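RNA-induced transcriptional silencing complex protein tas3 (PDB 3D1B) serves as an adaptor in the RITS complex with Ago1 and Chp1, linking RNA interference to heterochromatin formation and accurate chromosome segregation in fission yeast. Local coordinates at residues F80-A91 with A112-E123. Numbering follows the deposited sequence.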
loop_
_atom_site.group_PDB
_atom_site.type_symbol
_atom_site.label_atom_id
_atom_site.label_comp_id
_atom_site.label_asym_id
_atom_site.label_seq_id
_atom_site.Cartn_x
_atom_site.Cartn_y
_atom_site.Cartn_z
ATOM N N PHE A 80 9.951 -14.771 13.105
ATOM C CA PHE A 80 9.078 -14.775 11.928
ATOM C C PHE A 80 9.550 -13.709 10.946
ATOM O O PHE A 80 9.616 -13.947 9.741
ATOM C CB PHE A 80 7.626 -14.479 12.324
ATOM C CG PHE A 80 6.678 -14.386 11.151
ATOM C CD1 PHE A 80 6.055 -15.528 10.644
ATOM C CD2 PHE A 80 6.423 -13.158 10.542
ATOM C CE1 PHE A 80 5.193 -15.448 9.546
ATOM C CE2 PHE A 80 5.557 -13.069 9.437
ATOM C CZ PHE A 80 4.946 -14.217 8.943
ATOM N N LEU A 81 9.882 -12.529 11.470
ATOM C CA LEU A 81 10.334 -11.431 10.620
ATOM C C LEU A 81 11.715 -11.701 10.028
ATOM O O LEU A 81 11.984 -11.330 8.886
ATOM C CB LEU A 81 10.340 -10.113 11.406
ATOM C CG LEU A 81 8.950 -9.573 11.778
ATOM C CD1 LEU A 81 9.091 -8.356 12.684
ATOM C CD2 LEU A 81 8.175 -9.211 10.508
ATOM N N SER A 82 12.593 -12.340 10.796
ATOM C CA SER A 82 13.925 -12.644 10.279
ATOM C C SER A 82 13.789 -13.614 9.119
ATOM O O SER A 82 14.515 -13.524 8.129
ATOM C CB SER A 82 14.818 -13.258 11.365
ATOM O OG SER A 82 15.496 -12.248 12.098
ATOM N N ASN A 83 12.840 -14.537 9.235
ATOM C CA ASN A 83 12.613 -15.520 8.191
ATOM C C ASN A 83 11.954 -14.870 6.983
ATOM O O ASN A 83 12.244 -15.229 5.842
ATOM C CB ASN A 83 11.732 -16.658 8.721
ATOM C CG ASN A 83 11.436 -17.700 7.665
ATOM O OD1 ASN A 83 10.327 -17.762 7.130
ATOM N ND2 ASN A 83 12.434 -18.517 7.347
ATOM N N LEU A 84 11.078 -13.900 7.239
ATOM C CA LEU A 84 10.368 -13.203 6.172
ATOM C C LEU A 84 11.322 -12.461 5.241
ATOM O O LEU A 84 11.103 -12.407 4.028
ATOM C CB LEU A 84 9.359 -12.218 6.779
ATOM C CG LEU A 84 8.489 -11.435 5.789
ATOM C CD1 LEU A 84 7.754 -12.404 4.851
ATOM C CD2 LEU A 84 7.487 -10.578 6.560
ATOM N N GLU A 85 12.380 -11.891 5.809
ATOM C CA GLU A 85 13.367 -11.146 5.028
ATOM C C GLU A 85 14.032 -11.987 3.939
ATOM O O GLU A 85 14.496 -11.449 2.935
ATOM C CB GLU A 85 14.461 -10.597 5.951
ATOM C CG GLU A 85 13.996 -9.492 6.884
ATOM C CD GLU A 85 14.034 -8.123 6.231
ATOM O OE1 GLU A 85 14.192 -8.061 4.988
ATOM O OE2 GLU A 85 13.899 -7.115 6.961
ATOM N N LYS A 86 14.073 -13.301 4.140
ATOM C CA LYS A 86 14.726 -14.205 3.194
ATOM C C LYS A 86 13.835 -14.777 2.108
ATOM O O LYS A 86 14.318 -15.471 1.210
ATOM C CB LYS A 86 15.346 -15.371 3.957
ATOM C CG LYS A 86 16.306 -14.918 5.026
ATOM C CD LYS A 86 16.993 -16.080 5.712
ATOM C CE LYS A 86 16.053 -16.874 6.592
ATOM N NZ LYS A 86 16.858 -17.687 7.544
ATOM N N GLN A 87 12.546 -14.486 2.181
ATOM C CA GLN A 87 11.604 -15.030 1.213
ATOM C C GLN A 87 11.671 -14.432 -0.184
ATOM O O GLN A 87 12.146 -13.331 -0.395
ATOM C CB GLN A 87 10.179 -14.864 1.741
ATOM C CG GLN A 87 9.972 -15.490 3.109
ATOM C CD GLN A 87 10.304 -16.966 3.124
ATOM O OE1 GLN A 87 9.728 -17.747 2.369
ATOM N NE2 GLN A 87 11.237 -17.360 3.989
ATOM N N THR A 88 11.193 -15.209 -1.141
ATOM C CA THR A 88 11.109 -14.774 -2.512
ATOM C C THR A 88 10.044 -13.695 -2.588
ATOM O O THR A 88 9.264 -13.554 -1.668
ATOM C CB THR A 88 10.825 -15.977 -3.420
ATOM O OG1 THR A 88 9.780 -16.766 -2.857
ATOM C CG2 THR A 88 12.054 -16.834 -3.557
ATOM N N PRO A 89 10.028 -12.900 -3.671
ATOM C CA PRO A 89 9.087 -11.793 -3.894
ATOM C C PRO A 89 7.617 -11.929 -3.501
ATOM O O PRO A 89 7.118 -11.173 -2.658
ATOM C CB PRO A 89 9.258 -11.496 -5.380
ATOM C CG PRO A 89 10.705 -11.798 -5.597
ATOM C CD PRO A 89 10.860 -13.108 -4.874
ATOM N N PHE A 90 6.914 -12.856 -4.140
ATOM C CA PHE A 90 5.500 -13.069 -3.851
ATOM C C PHE A 90 5.301 -13.506 -2.408
ATOM O O PHE A 90 4.434 -12.983 -1.705
ATOM C CB PHE A 90 4.933 -14.139 -4.789
ATOM C CG PHE A 90 3.530 -14.567 -4.451
ATOM C CD1 PHE A 90 2.440 -13.754 -4.768
ATOM C CD2 PHE A 90 3.301 -15.787 -3.825
ATOM C CE1 PHE A 90 1.140 -14.156 -4.469
ATOM C CE2 PHE A 90 2.008 -16.200 -3.520
ATOM C CZ PHE A 90 0.920 -15.381 -3.844
ATOM N N ALA A 91 6.103 -14.469 -1.969
ATOM C CA ALA A 91 5.999 -14.977 -0.607
ATOM C C ALA A 91 6.249 -13.870 0.408
ATOM O O ALA A 91 5.536 -13.764 1.405
ATOM C CB ALA A 91 6.984 -16.121 -0.394
ATOM N N ALA A 112 0.005 -17.922 10.288
ATOM C CA ALA A 112 0.668 -17.026 9.348
ATOM C C ALA A 112 1.841 -17.754 8.697
ATOM O O ALA A 112 2.076 -17.621 7.504
ATOM C CB ALA A 112 1.162 -15.775 10.068
ATOM N N SER A 113 2.579 -18.527 9.490
ATOM C CA SER A 113 3.716 -19.266 8.962
ATOM C C SER A 113 3.265 -20.304 7.934
ATOM O O SER A 113 3.952 -20.540 6.941
ATOM C CB SER A 113 4.489 -19.942 10.097
ATOM O OG SER A 113 5.169 -18.966 10.880
ATOM N N GLN A 114 2.106 -20.914 8.162
ATOM C CA GLN A 114 1.588 -21.896 7.214
ATOM C C GLN A 114 1.259 -21.213 5.886
ATOM O O GLN A 114 1.590 -21.724 4.816
ATOM C CB GLN A 114 0.334 -22.574 7.768
ATOM C CG GLN A 114 0.581 -23.431 8.994
ATOM C CD GLN A 114 -0.705 -23.995 9.566
ATOM O OE1 GLN A 114 -1.414 -24.752 8.899
ATOM N NE2 GLN A 114 -1.016 -23.626 10.803
ATOM N N ILE A 115 0.605 -20.057 5.954
ATOM C CA ILE A 115 0.248 -19.321 4.746
ATOM C C ILE A 115 1.517 -18.941 3.979
ATOM O O ILE A 115 1.591 -19.090 2.756
ATOM C CB ILE A 115 -0.536 -18.035 5.092
ATOM C CG1 ILE A 115 -1.839 -18.392 5.814
ATOM C CG2 ILE A 115 -0.847 -17.255 3.822
ATOM C CD1 ILE A 115 -2.624 -17.190 6.292
ATOM N N LEU A 116 2.522 -18.458 4.702
ATOM C CA LEU A 116 3.773 -18.058 4.073
ATOM C C LEU A 116 4.450 -19.249 3.403
ATOM O O LEU A 116 4.971 -19.134 2.293
ATOM C CB LEU A 116 4.721 -17.445 5.114
ATOM C CG LEU A 116 6.116 -17.102 4.573
ATOM C CD1 LEU A 116 6.022 -15.993 3.537
ATOM C CD2 LEU A 116 7.021 -16.677 5.724
ATOM N N LYS A 117 4.437 -20.391 4.080
ATOM C CA LYS A 117 5.059 -21.593 3.542
ATOM C C LYS A 117 4.361 -22.015 2.253
ATOM O O LYS A 117 5.005 -22.457 1.300
ATOM C CB LYS A 117 4.993 -22.730 4.563
ATOM C CG LYS A 117 5.714 -23.991 4.117
ATOM C CD LYS A 117 7.217 -23.768 4.015
ATOM C CE LYS A 117 7.833 -24.650 2.937
ATOM N NZ LYS A 117 7.434 -26.078 3.086
ATOM N N GLU A 118 3.042 -21.867 2.223
ATOM C CA GLU A 118 2.269 -22.234 1.045
ATOM C C GLU A 118 2.609 -21.283 -0.100
ATOM O O GLU A 118 2.780 -21.706 -1.246
ATOM C CB GLU A 118 0.778 -22.162 1.369
ATOM C CG GLU A 118 -0.097 -23.020 0.496
ATOM C CD GLU A 118 -1.540 -23.004 0.959
ATOM O OE1 GLU A 118 -2.195 -21.958 0.807
ATOM O OE2 GLU A 118 -2.015 -24.033 1.484
ATOM N N ALA A 119 2.716 -19.995 0.213
ATOM C CA ALA A 119 3.038 -18.997 -0.800
ATOM C C ALA A 119 4.415 -19.262 -1.397
ATOM O O ALA A 119 4.616 -19.125 -2.606
ATOM C CB ALA A 119 2.994 -17.595 -0.193
ATOM N N SER A 120 5.363 -19.637 -0.545
ATOM C CA SER A 120 6.719 -19.910 -1.005
ATOM C C SER A 120 6.728 -21.105 -1.951
ATOM O O SER A 120 7.445 -21.111 -2.954
ATOM C CB SER A 120 7.635 -20.188 0.189
ATOM O OG SER A 120 8.977 -20.367 -0.237
ATOM N N ILE A 121 5.929 -22.118 -1.623
ATOM C CA ILE A 121 5.839 -23.320 -2.449
ATOM C C ILE A 121 5.214 -23.004 -3.812
ATOM O O ILE A 121 5.679 -23.490 -4.845
ATOM C CB ILE A 121 5.007 -24.413 -1.735
ATOM C CG1 ILE A 121 5.787 -24.938 -0.525
ATOM C CG2 ILE A 121 4.685 -25.553 -2.699
ATOM C CD1 ILE A 121 5.011 -25.912 0.346
ATOM N N LEU A 122 4.167 -22.186 -3.820
ATOM C CA LEU A 122 3.514 -21.826 -5.077
ATOM C C LEU A 122 4.461 -21.071 -6.000
ATOM O O LEU A 122 4.464 -21.274 -7.218
ATOM C CB LEU A 122 2.275 -20.965 -4.810
ATOM C CG LEU A 122 1.092 -21.658 -4.132
ATOM C CD1 LEU A 122 0.031 -20.626 -3.783
ATOM C CD2 LEU A 122 0.518 -22.728 -5.059
ATOM N N GLU A 123 5.268 -20.201 -5.406
ATOM C CA GLU A 123 6.222 -19.379 -6.142
ATOM C C GLU A 123 7.440 -20.171 -6.615
ATOM O O GLU A 123 7.981 -19.828 -7.689
ATOM C CB GLU A 123 6.651 -18.207 -5.256
ATOM C CG GLU A 123 7.675 -17.275 -5.867
ATOM C CD GLU A 123 7.797 -15.988 -5.084
ATOM O OE1 GLU A 123 7.695 -16.050 -3.842
ATOM O OE2 GLU A 123 7.990 -14.918 -5.703
HETATM O O HOH W 1 10.750 -18.366 -0.070
HETATM O O HOH W 2 9.925 -19.559 -3.487
#
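L116 fills the apolar centre, with F80, L84, Q87 and A91 around it. Its CG lies anti to the backbone N (chi1 175°), which carries both methyls across to 80-91. CD1 of L116 packs against CD1 of L84 at 4.2 Å and meets CB of A91 and CG of Q87. CD2 turns to the F80 ring and N83. CE1 of that ring also touches CB of A112, and the ring edge meets OG of S113. CB of A119 lies 3.7 Å from CE2 of F90.

Q87 bends back so that NE2 bonds to N83 O (3.0 Å), which fixes the amide. Its OE1 takes a bond from a water shared with S120 OG. A second water joins T88 OG1 to S120 O.

At the polar edge, extended E123 reaches the start of helix 89-105. OE2 of E123 accepts from F90 N (2.8 Å) and its OE1 from A91 N (2.9 Å), both on the syn side but tilted from the carboxylate plane. OG1 of T88 lies a doubtful 2.4 Å from OE1 of E123. With E123 replaced by an alanine, the N-H groups of F90 and A91 would probably lose this acceptor.

Helix 109-122 thus packs against helix 74-84, the following turn and the first turn of helix 89-105, within the C-terminal helical domain. Y99 of helix 89-105 meets the F80 ring, and W21 of helix 14-23 packs edge-to-face with F90.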